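Local coordinates for protein peroxisomal acyl-coenzyme A oxidase 1 (PDB 1W07) that catalyses the FAD-dependent oxidation of long- and medium-chain acyl-CoAs to 2-trans-enoyl-CoAs in peroxisomal beta-oxidation, passing the electrons to oxygen to give hydrogen peroxide, at residues B[56-61]-B[225-230]; B[231-236]-B[413-418]; B[356-361]-B[368-373]; B[437-442]-B[517-522]; B[455-460]-B[489-494]. The protein carries 1 engineered substitution. One frame throughout, in Å; residues are numbered along the deposited sequence.

Interaction 1: B[56-61]-B[225-230]; sequences LSRKEL and IGTKMG
Lys228 NZ comes within 3.7 Å of Arg58 NH2, yet three acceptors surround this amine: Asn239 OD1, the carbonyl of Tyr234 and a water. The water lies 3.0 Å from Lys228 NZ and probably donates in turn to the carbonyl of Gly226, with its oxygen 2.8 Å from Gly226 O. Arg58 NH2 adds only a weak bond to the same water, at 3.4 Å. Lys228 crosses the arginine at about a right angle, its chain kinked at chi2 and chi3, and its side chain comes to about 5 Å from the bound FAD.

Arg58 leaves the first turn of helix 58-78 with CG anti to the backbone N (chi1 -174°) and a bend at chi2, which carries the guanidinium across to the loop. Its CD slides past Thr227 OG1 at 4.0 Å. NH1 forms salt bridges with Asp224 and with Asp636 of the second subunit, which also binds Thr227 OG1, while NE donates to the carbonyl of Asn235. A leucine at Arg58 would probably leave both aspartates without this charged mate and untie the helix start from the loop.

Ser57 and Glu60 form a capping box at the helix's N-terminal start: Glu60 N lies 3.2 Å from Ser57 OG, and Ser57 N lies 2.9 Å from Glu60 OE1. Gly226 has backbone angles that would jam a side chain against the preceding carbonyl. Two cations can sit this close probably because Asp224, Asp636 of the second subunit, Asn239, the carbonyls and the shared water offset their charge.

Interaction 2: B[231-236]-B[413-418]; sequences NGAYNS and LFAVYV
Apolar packing comes first: Ala233 and Tyr234 lean on Val416 near the end of helix 410-417. Ala233 CB lies 3.9 Å from Val416 CB and 4.2 Å from Ala415 CB, a fit that suits small residues on both sides. The Tyr234 ring crosses the valine at about a right angle, with CD1 3.6 Å from Val416 CG2. That methyl is anti to the backbone N and beside the carbonyl carbon, which leaves methyl and carbonyl of one residue both facing the ring.

The second kind of contact is aromatic edge to carbonyl. Val416 O lies at the rim of the Tyr234 ring, near its plane, and Tyr234 CE1 approaches it to 3.3 Å. The slightly positive ring edge thus meets a negative oxygen, without a classical hydrogen bond. An alanine in place of Tyr234 would probably open a gap beside Val416 and remove the ring that touches both FAD and Tyr404 of the second subunit.

Backbone bonds shape the loop itself. Asn235 N donates to Gly232 O at 2.8 Å, closing a type II' beta turn with Ala233 and Tyr234 at its corners. Ala233 has positive phi (50°), where glycine is the usual choice, but here its methyl supplies the packing. Its N-H is taken by Glu412 OE2, and Ala415 O accepts from Tyr404 of the second subunit.

Between residues 231-236 and 413-418 the contact is thus mostly dispersion with one polarised edge, while hydrogen bonds to Glu412 and Trp406 add polar ties beside it. The turn is consistent with holding the tyrosine, which touches FAD, in place.

Interaction 3: B[356-361]-B[368-373]; sequences TDVTER and ATLPEA
Thr369 lies across Arg361 at about a right angle, and its two branches do different work. The methyl CG2 sits over one face of the guanidinium, 3.4 Å from Arg361 NH1, while OG1 comes to 3.1 Å from Arg361 CD without a direct hydrogen bond. Instead OG1 meets a water at 2.8 Å, and that water donates to Asp357 OD1. The same carboxylate oxygen takes a bent, weak bond from Arg361 NE (3.1 Å, 130°) as part of a salt bridge one helical turn apart; Arg361 NH1 pairs with Asp366 in the connecting loop. The small hydroxyl and methyl of threonine serve both the water and the flat cation.

Leu370 follows, its CD1 only loosely touching Val358 CG1 at 4.4 Å. One turn on, Ala373 CB meets the other valine methyl, CG2, at 3.6 Å. With CG1 anti to the backbone N (chi1 -180°), Val358 spreads its two branches between these partners, and alanine's small size lets the backbones come near.

The pair closes the short turn of an antiparallel helical hairpin, helices 328-363 and 370-398 of the C-alpha1 domain, with helix 427-443 packing through Phe437 against Pro371 and Glu372.

Interaction 4: B[437-442]-B[517-522]; sequences FLMKTV and ADLVEA
The apolar contact is carried by Met439 and Leu519, with Met439 SD 3.9 Å from Leu519 CD2. The methionine first sets CG anti to its carbonyl carbon (chi1 -70°) and then bends at chi2 and chi3, so the flexible thioether brings both CG and SD against a single leucine methyl. An unbranched, polarisable chain suits this slanting approach. Leu519 also touches Ala435 and Cys498, while Leu502 of helix 480-503 lies against Met439.

A side chain meets backbone where Leu438 CD1 approaches Ala522 O at 4.0 Å. The small methyl of Ala522 is consistent with the leucine reaching its carbonyl.

This is helix-on-helix packing: helix 427-443, at the C-terminal end of the C-alpha1 family region, packs on helix 516-538 of the C-terminal acyl-CoA oxidase region. Leu438 CA and Ala522 CA are the nearest such pair, 8.7 Å apart.

No hydrogen bond crosses between the segments; within the first helix, Phe437 O accepts from Thr441 N and, at 2.8 Å, from Thr441 OG1, the two donors arriving from opposite faces of the carbonyl plane. Thr441 OG1 also lies above the centre of the Phe437 ring. On the second helix, Glu521 bonds to His565 of the second subunit.

Interaction 5: B[455-460]-B[489-494]; sequences TAYMGR and ARALRM
Tyr457 slides its ring past Leu492 in the opposite sense, CE1 lying 4.0 Å from Leu492 CB. The backbone N of Leu492 is met at the ring's edge, in its plane, also 4.0 Å from CE1. Farther out, Tyr457 OH passes 3.7 Å from Ala491 CB, which is oblique to the ring; alanine's small methyl suits the place beside the phenol. The hydroxyl finds its polar partner in His526 ND1 on helix 516-538. The ring gets there because CG lies between the backbone N and the carbonyl carbon (chi1 74°), a tight rotamer that turns the phenol toward helix 480-503.

Met458 closes in on both partners. Its CG sits over one face of the tyrosine ring, offset toward the rim, and its CA lies 4.1 Å from Leu492 CD1. With CG anti to its own backbone N (chi1 177°), Leu492 turns CD1 to Met458 while its CB stays beside the tyrosine ring. The end of the methionine runs on toward Leu438, Thr441 and Val442 of helix 427-443.

The chain around Tyr457 and Met458 winds as a 3-10 turn, with Met458 N 2.9 Å from Thr455 O and Arg460 N 2.9 Å from Tyr457 O. This compact winding offers the adjacent Tyr457 and Met458 together to the helix.

The seam is thus almost wholly apolar, with the one buried phenol oxygen satisfied by a histidine of helix 516-538: dispersion fits the loop to helix 480-503, and the bond to His526 is likely to limit how the ring can shift.

In the fold
From the N terminus, interaction 1 closes the first long loop, bringing the start of helix 58-78 to the middle-domain loop between strands 220-224 and 240-244. Interaction 2 opens at the next residue and joins that same loop to helix 410-417; the two touch, and both reach the second subunit. Nested within interaction 2, interaction 3 closes the hairpin of helices 328-363 and 370-398, its centre about 34 Å from that of interaction 2. Next in series, interaction 4 ties helix 427-443 to helix 516-538, with interaction 5 nested inside it, fastening the 455-460 turn to helix 480-503. Interaction 4 touches both 3 and 5, Phe437 meeting Pro371, Glu372 and Thr455.

Interaction 1: B[56-61]-B[225-230]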
# COMPACT_ATOMS: atom_id res chain seq x y z
N LEU B 56 0.65 22.94 2.18
CA LEU B 56 1.10 23.85 1.13
C LEU B 56 0.52 23.48 -0.23
O LEU B 56 0.28 22.30 -0.49
CB LEU B 56 2.64 23.84 1.07
CG LEU B 56 3.41 24.28 2.33
CD1 LEU B 56 4.88 23.91 2.17
CD2 LEU B 56 3.24 25.79 2.56
N SER B 57 0.27 24.47 -1.08
CA SER B 57 -0.24 24.19 -2.42
C SER B 57 0.96 23.71 -3.24
O SER B 57 2.10 23.81 -2.78
CB SER B 57 -0.82 25.45 -3.07
OG SER B 57 0.20 26.45 -3.27
N ARG B 58 0.70 23.17 -4.43
CA ARG B 58 1.78 22.70 -5.30
C ARG B 58 2.80 23.82 -5.46
O ARG B 58 3.99 23.63 -5.21
CB ARG B 58 1.24 22.30 -6.68
CG ARG B 58 2.28 21.65 -7.61
CD ARG B 58 2.44 20.15 -7.34
NE ARG B 58 3.74 19.61 -7.75
CZ ARG B 58 4.10 19.27 -8.99
NH1 ARG B 58 3.26 19.37 -10.03
NH2 ARG B 58 5.32 18.80 -9.20
N LYS B 59 2.34 24.99 -5.88
CA LYS B 59 3.24 26.12 -6.07
C LYS B 59 4.06 26.49 -4.84
O LYS B 59 5.28 26.63 -4.93
CB LYS B 59 2.47 27.36 -6.55
CG LYS B 59 2.04 27.30 -8.01
CD LYS B 59 1.21 28.52 -8.38
CE LYS B 59 0.77 28.48 -9.84
NZ LYS B 59 -0.08 29.65 -10.21
N GLU B 60 3.40 26.63 -3.70
CA GLU B 60 4.11 26.98 -2.46
C GLU B 60 5.11 25.89 -2.06
O GLU B 60 6.19 26.18 -1.55
CB GLU B 60 3.12 27.19 -1.31
CG GLU B 60 2.03 28.20 -1.62
CD GLU B 60 0.97 28.25 -0.54
OE1 GLU B 60 0.55 27.17 -0.05
OE2 GLU B 60 0.52 29.37 -0.22
N LEU B 61 4.74 24.62 -2.29
CA LEU B 61 5.60 23.50 -1.94
C LEU B 61 6.85 23.50 -2.84
O LEU B 61 7.97 23.25 -2.37
CB LEU B 61 4.85 22.18 -2.14
CG LEU B 61 5.64 20.89 -1.85
CD1 LEU B 61 5.94 20.78 -0.36
CD2 LEU B 61 4.86 19.68 -2.33
N ILE B 225 5.00 17.19 -15.35
CA ILE B 225 4.03 16.16 -15.74
C ILE B 225 2.78 16.06 -14.87
O ILE B 225 1.86 15.32 -15.20
CB ILE B 225 4.68 14.78 -15.79
CG1 ILE B 225 5.19 14.37 -14.39
CG2 ILE B 225 5.83 14.77 -16.79
CD1 ILE B 225 5.64 12.93 -14.32
N GLY B 226 2.74 16.81 -13.77
CA GLY B 226 1.56 16.75 -12.93
C GLY B 226 1.73 16.26 -11.51
O GLY B 226 2.80 15.80 -11.11
N THR B 227 0.65 16.37 -10.74
CA THR B 227 0.65 15.98 -9.34
C THR B 227 0.74 14.47 -9.18
O THR B 227 0.12 13.70 -9.92
CB THR B 227 -0.62 16.51 -8.62
OG1 THR B 227 -0.62 17.93 -8.68
CG2 THR B 227 -0.64 16.08 -7.15
N LYS B 228 1.53 14.04 -8.20
CA LYS B 228 1.75 12.63 -7.95
C LYS B 228 1.13 12.16 -6.64
O LYS B 228 0.68 12.94 -5.81
CB LYS B 228 3.26 12.35 -7.94
CG LYS B 228 3.90 12.50 -9.34
CD LYS B 228 5.28 13.16 -9.32
CE LYS B 228 5.20 14.58 -8.80
NZ LYS B 228 6.50 15.28 -8.96
N MET B 229 1.10 10.85 -6.48
CA MET B 229 0.57 10.20 -5.29
C MET B 229 1.05 10.80 -3.97
O MET B 229 2.25 10.98 -3.74
CB MET B 229 0.95 8.72 -5.37
CG MET B 229 0.67 7.91 -4.13
SD MET B 229 1.10 6.17 -4.36
CE MET B 229 0.73 5.57 -2.71
N GLY B 230 0.09 11.10 -3.10
CA GLY B 230 0.41 11.61 -1.77
C GLY B 230 0.49 13.11 -1.56
O GLY B 230 0.77 13.87 -2.48
O HOH W 1 5.55 16.32 -11.58

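Interaction 2: B[231-236]-B[413-418]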
# COMPACT_ATOMS: atom_id res chain seq x y z
N ASN B 231 0.23 13.54 -0.33
CA ASN B 231 0.32 14.95 0.03
C ASN B 231 1.79 15.25 0.34
O ASN B 231 2.35 14.67 1.26
CB ASN B 231 -0.52 15.24 1.27
CG ASN B 231 -1.99 15.10 1.00
OD1 ASN B 231 -2.54 15.80 0.15
ND2 ASN B 231 -2.63 14.18 1.70
N GLY B 232 2.39 16.15 -0.42
CA GLY B 232 3.80 16.46 -0.23
C GLY B 232 4.57 15.42 -1.02
O GLY B 232 4.45 15.35 -2.25
N ALA B 233 5.37 14.62 -0.33
CA ALA B 233 6.16 13.56 -0.94
C ALA B 233 6.97 14.01 -2.16
O ALA B 233 7.79 14.92 -2.06
CB ALA B 233 5.22 12.39 -1.32
N TYR B 234 6.76 13.37 -3.31
CA TYR B 234 7.51 13.72 -4.51
C TYR B 234 6.95 14.94 -5.23
O TYR B 234 7.46 15.33 -6.28
CB TYR B 234 7.54 12.53 -5.48
CG TYR B 234 8.87 11.82 -5.58
CD1 TYR B 234 9.24 10.85 -4.64
CD2 TYR B 234 9.76 12.11 -6.62
CE1 TYR B 234 10.47 10.20 -4.73
CE2 TYR B 234 10.99 11.46 -6.71
CZ TYR B 234 11.34 10.50 -5.76
OH TYR B 234 12.54 9.84 -5.85
N ASN B 235 5.92 15.56 -4.67
CA ASN B 235 5.34 16.71 -5.34
C ASN B 235 6.21 17.96 -5.24
O ASN B 235 5.91 18.98 -5.86
CB ASN B 235 3.92 16.93 -4.85
CG ASN B 235 2.97 15.92 -5.45
OD1 ASN B 235 2.83 15.84 -6.67
ND2 ASN B 235 2.32 15.14 -4.61
N SER B 236 7.30 17.87 -4.48
CA SER B 236 8.24 18.97 -4.35
C SER B 236 9.22 18.82 -5.52
O SER B 236 9.99 19.74 -5.82
CB SER B 236 9.00 18.87 -3.03
OG SER B 236 9.56 17.59 -2.87
N LEU B 413 5.45 8.87 3.88
CA LEU B 413 6.61 8.02 3.72
C LEU B 413 6.38 6.93 2.66
O LEU B 413 7.25 6.64 1.85
CB LEU B 413 7.00 7.40 5.06
CG LEU B 413 8.25 6.50 5.05
CD1 LEU B 413 9.47 7.32 4.61
CD2 LEU B 413 8.46 5.89 6.44
N PHE B 414 5.19 6.34 2.68
CA PHE B 414 4.85 5.31 1.72
C PHE B 414 4.81 5.90 0.31
O PHE B 414 5.41 5.36 -0.64
CB PHE B 414 3.47 4.71 2.05
CG PHE B 414 3.01 3.66 1.07
CD1 PHE B 414 3.64 2.42 1.01
CD2 PHE B 414 1.97 3.91 0.20
CE1 PHE B 414 3.24 1.44 0.10
CE2 PHE B 414 1.55 2.94 -0.73
CZ PHE B 414 2.19 1.70 -0.78
N ALA B 415 4.09 7.00 0.16
CA ALA B 415 3.97 7.64 -1.14
C ALA B 415 5.33 8.08 -1.68
O ALA B 415 5.63 7.87 -2.86
CB ALA B 415 3.02 8.84 -1.03
N VAL B 416 6.17 8.66 -0.84
CA VAL B 416 7.47 9.12 -1.32
C VAL B 416 8.41 7.95 -1.64
O VAL B 416 9.27 8.05 -2.53
CB VAL B 416 8.14 10.08 -0.31
CG1 VAL B 416 8.75 9.30 0.86
CG2 VAL B 416 9.18 10.93 -1.01
N TYR B 417 8.23 6.82 -0.94
CA TYR B 417 9.09 5.66 -1.16
C TYR B 417 8.75 4.75 -2.36
O TYR B 417 9.67 4.28 -3.05
CB TYR B 417 9.13 4.76 0.09
CG TYR B 417 10.10 3.62 -0.08
CD1 TYR B 417 11.48 3.83 0.04
CD2 TYR B 417 9.67 2.35 -0.49
CE1 TYR B 417 12.39 2.84 -0.25
CE2 TYR B 417 10.59 1.34 -0.80
CZ TYR B 417 11.95 1.60 -0.67
OH TYR B 417 12.88 0.61 -0.93
N VAL B 418 7.46 4.51 -2.61
CA VAL B 418 7.00 3.62 -3.68
C VAL B 418 7.64 3.71 -5.05
O VAL B 418 7.71 2.71 -5.77
CB VAL B 418 5.46 3.67 -3.91
CG1 VAL B 418 4.78 2.85 -2.85
CG2 VAL B 418 4.94 5.08 -3.91

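Interaction 3: B[356-361]-B[368-373]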
# COMPACT_ATOMS: atom_id res chain seq x y z
N THR B 356 32.73 -1.81 -4.82
CA THR B 356 34.17 -1.57 -4.92
C THR B 356 34.85 -2.72 -5.66
O THR B 356 35.47 -2.52 -6.71
CB THR B 356 34.80 -1.47 -3.53
OG1 THR B 356 34.06 -0.54 -2.72
CG2 THR B 356 36.24 -1.00 -3.64
N ASP B 357 34.74 -3.92 -5.12
CA ASP B 357 35.35 -5.10 -5.72
C ASP B 357 35.11 -5.16 -7.23
O ASP B 357 36.06 -5.33 -8.00
CB ASP B 357 34.82 -6.38 -5.06
CG ASP B 357 35.58 -7.62 -5.49
OD1 ASP B 357 35.05 -8.41 -6.31
OD2 ASP B 357 36.72 -7.80 -5.01
N VAL B 358 33.86 -5.01 -7.65
CA VAL B 358 33.51 -5.05 -9.06
C VAL B 358 34.17 -3.90 -9.81
O VAL B 358 34.67 -4.07 -10.92
CB VAL B 358 31.97 -4.97 -9.28
CG1 VAL B 358 31.65 -5.02 -10.76
CG2 VAL B 358 31.29 -6.13 -8.59
N THR B 359 34.18 -2.73 -9.19
CA THR B 359 34.79 -1.55 -9.78
C THR B 359 36.30 -1.75 -9.95
O THR B 359 36.87 -1.41 -10.99
CB THR B 359 34.54 -0.30 -8.90
OG1 THR B 359 33.13 -0.04 -8.84
CG2 THR B 359 35.25 0.91 -9.47
N GLU B 360 36.93 -2.31 -8.93
CA GLU B 360 38.37 -2.56 -8.96
C GLU B 360 38.72 -3.47 -10.12
O GLU B 360 39.41 -3.05 -11.06
CB GLU B 360 38.82 -3.24 -7.67
CG GLU B 360 38.32 -2.61 -6.39
CD GLU B 360 39.12 -1.40 -5.98
OE1 GLU B 360 39.24 -1.16 -4.76
OE2 GLU B 360 39.63 -0.68 -6.88
N ARG B 361 38.26 -4.71 -10.06
CA ARG B 361 38.53 -5.69 -11.10
C ARG B 361 38.15 -5.17 -12.47
O ARG B 361 38.82 -5.47 -13.46
CB ARG B 361 37.78 -7.00 -10.82
CG ARG B 361 36.30 -6.80 -10.59
CD ARG B 361 35.65 -8.11 -10.22
NE ARG B 361 36.33 -8.76 -9.09
CZ ARG B 361 36.87 -9.97 -9.15
NH1 ARG B 361 36.81 -10.67 -10.28
NH2 ARG B 361 37.45 -10.50 -8.09
N ALA B 368 35.08 -11.16 -15.05
CA ALA B 368 34.71 -12.52 -14.67
C ALA B 368 33.48 -12.58 -13.74
O ALA B 368 32.64 -13.47 -13.88
CB ALA B 368 35.89 -13.21 -14.00
N THR B 369 33.39 -11.64 -12.81
CA THR B 369 32.27 -11.63 -11.87
C THR B 369 31.15 -10.65 -12.24
O THR B 369 30.20 -10.49 -11.48
CB THR B 369 32.74 -11.28 -10.46
OG1 THR B 369 33.20 -9.92 -10.44
CG2 THR B 369 33.85 -12.22 -10.03
N LEU B 370 31.26 -10.02 -13.40
CA LEU B 370 30.26 -9.05 -13.84
C LEU B 370 28.84 -9.64 -13.90
O LEU B 370 27.89 -9.03 -13.41
CB LEU B 370 30.65 -8.48 -15.20
CG LEU B 370 29.83 -7.28 -15.68
CD1 LEU B 370 29.90 -6.17 -14.63
CD2 LEU B 370 30.37 -6.80 -17.03
N PRO B 371 28.68 -10.82 -14.52
CA PRO B 371 27.35 -11.43 -14.62
C PRO B 371 26.70 -11.63 -13.25
O PRO B 371 25.53 -11.31 -13.06
CB PRO B 371 27.63 -12.76 -15.33
CG PRO B 371 28.77 -12.41 -16.22
CD PRO B 371 29.66 -11.60 -15.30
N GLU B 372 27.46 -12.17 -12.30
CA GLU B 372 26.93 -12.40 -10.96
C GLU B 372 26.59 -11.09 -10.25
O GLU B 372 25.52 -10.94 -9.66
CB GLU B 372 27.95 -13.18 -10.12
CG GLU B 372 27.43 -13.64 -8.76
CD GLU B 372 28.40 -13.36 -7.63
OE1 GLU B 372 29.61 -13.65 -7.79
OE2 GLU B 372 27.97 -12.85 -6.58
N ALA B 373 27.52 -10.14 -10.32
CA ALA B 373 27.36 -8.83 -9.68
C ALA B 373 26.07 -8.16 -10.13
O ALA B 373 25.34 -7.57 -9.32
CB ALA B 373 28.55 -7.95 -10.01
O HOH W 2 32.91 -8.78 -7.86

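Interaction 4: B[437-442]-B[517-522]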
# COMPACT_ATOMS: atom_id res chain seq x y z
N PHE B 437 19.70 -15.41 -15.52
CA PHE B 437 21.04 -15.68 -15.01
C PHE B 437 21.08 -17.04 -14.30
O PHE B 437 22.02 -17.82 -14.46
CB PHE B 437 21.47 -14.58 -14.04
CG PHE B 437 22.75 -14.87 -13.30
CD1 PHE B 437 23.97 -14.84 -13.96
CD2 PHE B 437 22.73 -15.21 -11.95
CE1 PHE B 437 25.16 -15.13 -13.29
CE2 PHE B 437 23.91 -15.50 -11.26
CZ PHE B 437 25.13 -15.46 -11.94
N LEU B 438 20.04 -17.31 -13.51
CA LEU B 438 19.96 -18.57 -12.78
C LEU B 438 19.81 -19.73 -13.74
O LEU B 438 20.42 -20.78 -13.54
CB LEU B 438 18.79 -18.55 -11.79
CG LEU B 438 18.95 -17.63 -10.56
CD1 LEU B 438 17.66 -17.66 -9.74
CD2 LEU B 438 20.15 -18.09 -9.72
N MET B 439 19.01 -19.54 -14.78
CA MET B 439 18.79 -20.60 -15.77
C MET B 439 20.09 -20.92 -16.51
O MET B 439 20.37 -22.08 -16.78
CB MET B 439 17.70 -20.19 -16.77
CG MET B 439 16.29 -20.15 -16.18
SD MET B 439 15.74 -21.69 -15.41
CE MET B 439 16.07 -21.33 -13.65
N LYS B 440 20.87 -19.89 -16.84
CA LYS B 440 22.14 -20.12 -17.52
C LYS B 440 23.12 -20.83 -16.59
O LYS B 440 23.85 -21.71 -17.02
CB LYS B 440 22.74 -18.79 -17.99
CG LYS B 440 22.04 -18.19 -19.19
CD LYS B 440 22.70 -16.89 -19.66
CE LYS B 440 24.15 -17.10 -20.09
NZ LYS B 440 24.75 -15.83 -20.61
N THR B 441 23.14 -20.44 -15.33
CA THR B 441 24.03 -21.04 -14.35
C THR B 441 23.70 -22.52 -14.21
O THR B 441 24.59 -23.37 -14.08
CB THR B 441 23.91 -20.35 -12.98
OG1 THR B 441 24.20 -18.96 -13.14
CG2 THR B 441 24.89 -20.96 -11.97
N VAL B 442 22.41 -22.82 -14.22
CA VAL B 442 21.96 -24.20 -14.12
C VAL B 442 22.37 -24.95 -15.38
O VAL B 442 22.79 -26.10 -15.31
CB VAL B 442 20.43 -24.29 -13.96
CG1 VAL B 442 19.98 -25.74 -14.05
CG2 VAL B 442 20.01 -23.67 -12.63
N ALA B 517 5.88 -16.57 -14.25
CA ALA B 517 5.53 -16.49 -12.84
C ALA B 517 6.44 -17.41 -12.01
O ALA B 517 6.96 -17.02 -10.97
CB ALA B 517 4.03 -16.85 -12.63
N ASP B 518 6.63 -18.64 -12.48
CA ASP B 518 7.48 -19.59 -11.76
C ASP B 518 8.92 -19.11 -11.68
O ASP B 518 9.60 -19.30 -10.67
CB ASP B 518 7.44 -20.96 -12.46
CG ASP B 518 6.10 -21.66 -12.32
OD1 ASP B 518 5.06 -20.97 -12.25
OD2 ASP B 518 6.08 -22.91 -12.30
N LEU B 519 9.39 -18.50 -12.77
CA LEU B 519 10.77 -18.04 -12.83
C LEU B 519 11.03 -16.91 -11.85
O LEU B 519 12.09 -16.85 -11.23
CB LEU B 519 11.11 -17.62 -14.27
CG LEU B 519 11.18 -18.80 -15.26
CD1 LEU B 519 11.11 -18.30 -16.71
CD2 LEU B 519 12.46 -19.57 -15.01
N VAL B 520 10.06 -16.01 -11.71
CA VAL B 520 10.18 -14.89 -10.79
C VAL B 520 10.22 -15.39 -9.35
O VAL B 520 10.95 -14.85 -8.51
CB VAL B 520 9.00 -13.91 -10.95
CG1 VAL B 520 8.98 -12.92 -9.79
CG2 VAL B 520 9.11 -13.17 -12.28
N GLU B 521 9.43 -16.42 -9.04
CA GLU B 521 9.42 -16.97 -7.68
C GLU B 521 10.77 -17.60 -7.34
O GLU B 521 11.25 -17.46 -6.21
CB GLU B 521 8.31 -18.00 -7.54
CG GLU B 521 6.97 -17.40 -7.19
CD GLU B 521 5.88 -18.45 -7.09
OE1 GLU B 521 6.11 -19.48 -6.43
OE2 GLU B 521 4.80 -18.23 -7.66
N ALA B 522 11.39 -18.29 -8.31
CA ALA B 522 12.69 -18.92 -8.08
C ALA B 522 13.78 -17.86 -7.88
O ALA B 522 14.69 -18.04 -7.07
CB ALA B 522 13.07 -19.83 -9.27

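Interaction 5: B[455-460]-B[489-494]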
# COMPACT_ATOMS: atom_id res chain seq x y z
N THR B 455 26.25 -17.98 -6.01
CA THR B 455 25.63 -19.13 -6.65
C THR B 455 26.46 -20.39 -6.42
O THR B 455 26.20 -21.44 -7.00
CB THR B 455 25.48 -18.91 -8.18
OG1 THR B 455 26.77 -18.74 -8.77
CG2 THR B 455 24.65 -17.67 -8.46
N ALA B 456 27.46 -20.29 -5.55
CA ALA B 456 28.33 -21.42 -5.24
C ALA B 456 27.52 -22.61 -4.75
O ALA B 456 27.81 -23.76 -5.10
CB ALA B 456 29.36 -21.01 -4.20
N TYR B 457 26.50 -22.34 -3.94
CA TYR B 457 25.67 -23.41 -3.41
C TYR B 457 25.06 -24.24 -4.52
O TYR B 457 24.79 -25.42 -4.35
CB TYR B 457 24.56 -22.83 -2.53
CG TYR B 457 23.45 -22.14 -3.30
CD1 TYR B 457 22.23 -22.78 -3.54
CD2 TYR B 457 23.61 -20.84 -3.79
CE1 TYR B 457 21.21 -22.15 -4.25
CE2 TYR B 457 22.59 -20.20 -4.51
CZ TYR B 457 21.39 -20.86 -4.73
OH TYR B 457 20.41 -20.23 -5.46
N MET B 458 24.83 -23.60 -5.66
CA MET B 458 24.22 -24.29 -6.79
C MET B 458 25.14 -25.39 -7.28
O MET B 458 24.74 -26.21 -8.10
CB MET B 458 23.92 -23.30 -7.92
CG MET B 458 22.90 -22.23 -7.55
SD MET B 458 22.52 -21.10 -8.91
CE MET B 458 21.14 -22.00 -9.70
N GLY B 459 26.36 -25.41 -6.77
CA GLY B 459 27.31 -26.43 -7.16
C GLY B 459 27.13 -27.69 -6.33
O GLY B 459 27.36 -28.80 -6.81
N ARG B 460 26.72 -27.51 -5.08
CA ARG B 460 26.51 -28.63 -4.18
C ARG B 460 25.10 -29.20 -4.31
O ARG B 460 24.48 -29.59 -3.31
CB ARG B 460 26.77 -28.19 -2.73
CG ARG B 460 28.23 -27.85 -2.47
CD ARG B 460 28.50 -27.45 -1.02
NE ARG B 460 28.28 -26.02 -0.77
CZ ARG B 460 27.10 -25.47 -0.52
NH1 ARG B 460 26.00 -26.21 -0.50
NH2 ARG B 460 27.01 -24.16 -0.30
N ALA B 489 18.71 -25.20 -0.52
CA ALA B 489 17.97 -26.30 -1.13
C ALA B 489 16.67 -25.81 -1.77
O ALA B 489 16.35 -26.16 -2.91
CB ALA B 489 17.66 -27.36 -0.09
N ARG B 490 15.93 -25.00 -1.04
CA ARG B 490 14.67 -24.47 -1.54
C ARG B 490 14.85 -23.66 -2.83
O ARG B 490 14.08 -23.81 -3.78
CB ARG B 490 14.02 -23.61 -0.44
CG ARG B 490 12.84 -22.78 -0.91
CD ARG B 490 13.20 -21.31 -0.87
NE ARG B 490 12.05 -20.44 -1.18
CZ ARG B 490 11.98 -19.17 -0.81
NH1 ARG B 490 12.98 -18.61 -0.13
NH2 ARG B 490 10.91 -18.44 -1.12
N ALA B 491 15.88 -22.82 -2.86
CA ALA B 491 16.16 -22.00 -4.04
C ALA B 491 16.64 -22.85 -5.21
O ALA B 491 16.14 -22.73 -6.33
CB ALA B 491 17.21 -20.96 -3.70
N LEU B 492 17.63 -23.71 -4.95
CA LEU B 492 18.18 -24.58 -5.98
C LEU B 492 17.09 -25.48 -6.55
O LEU B 492 17.00 -25.66 -7.76
CB LEU B 492 19.30 -25.44 -5.40
CG LEU B 492 19.94 -26.48 -6.33
CD1 LEU B 492 20.50 -25.81 -7.57
CD2 LEU B 492 21.04 -27.21 -5.59
N ARG B 493 16.27 -26.04 -5.67
CA ARG B 493 15.19 -26.92 -6.06
C ARG B 493 14.23 -26.21 -7.02
O ARG B 493 13.85 -26.77 -8.06
CB ARG B 493 14.44 -27.39 -4.82
CG ARG B 493 13.11 -28.08 -5.09
CD ARG B 493 13.29 -29.41 -5.78
NE ARG B 493 12.67 -30.50 -5.02
CZ ARG B 493 12.57 -31.75 -5.45
NH1 ARG B 493 13.05 -32.07 -6.65
NH2 ARG B 493 12.00 -32.68 -4.70
N MET B 494 13.83 -25.00 -6.67
CA MET B 494 12.92 -24.23 -7.52
C MET B 494 13.55 -23.91 -8.87
O MET B 494 12.88 -23.99 -9.90
CB MET B 494 12.51 -22.92 -6.81
CG MET B 494 11.65 -23.15 -5.57
SD MET B 494 11.32 -21.68 -4.56
CE MET B 494 9.95 -20.96 -5.42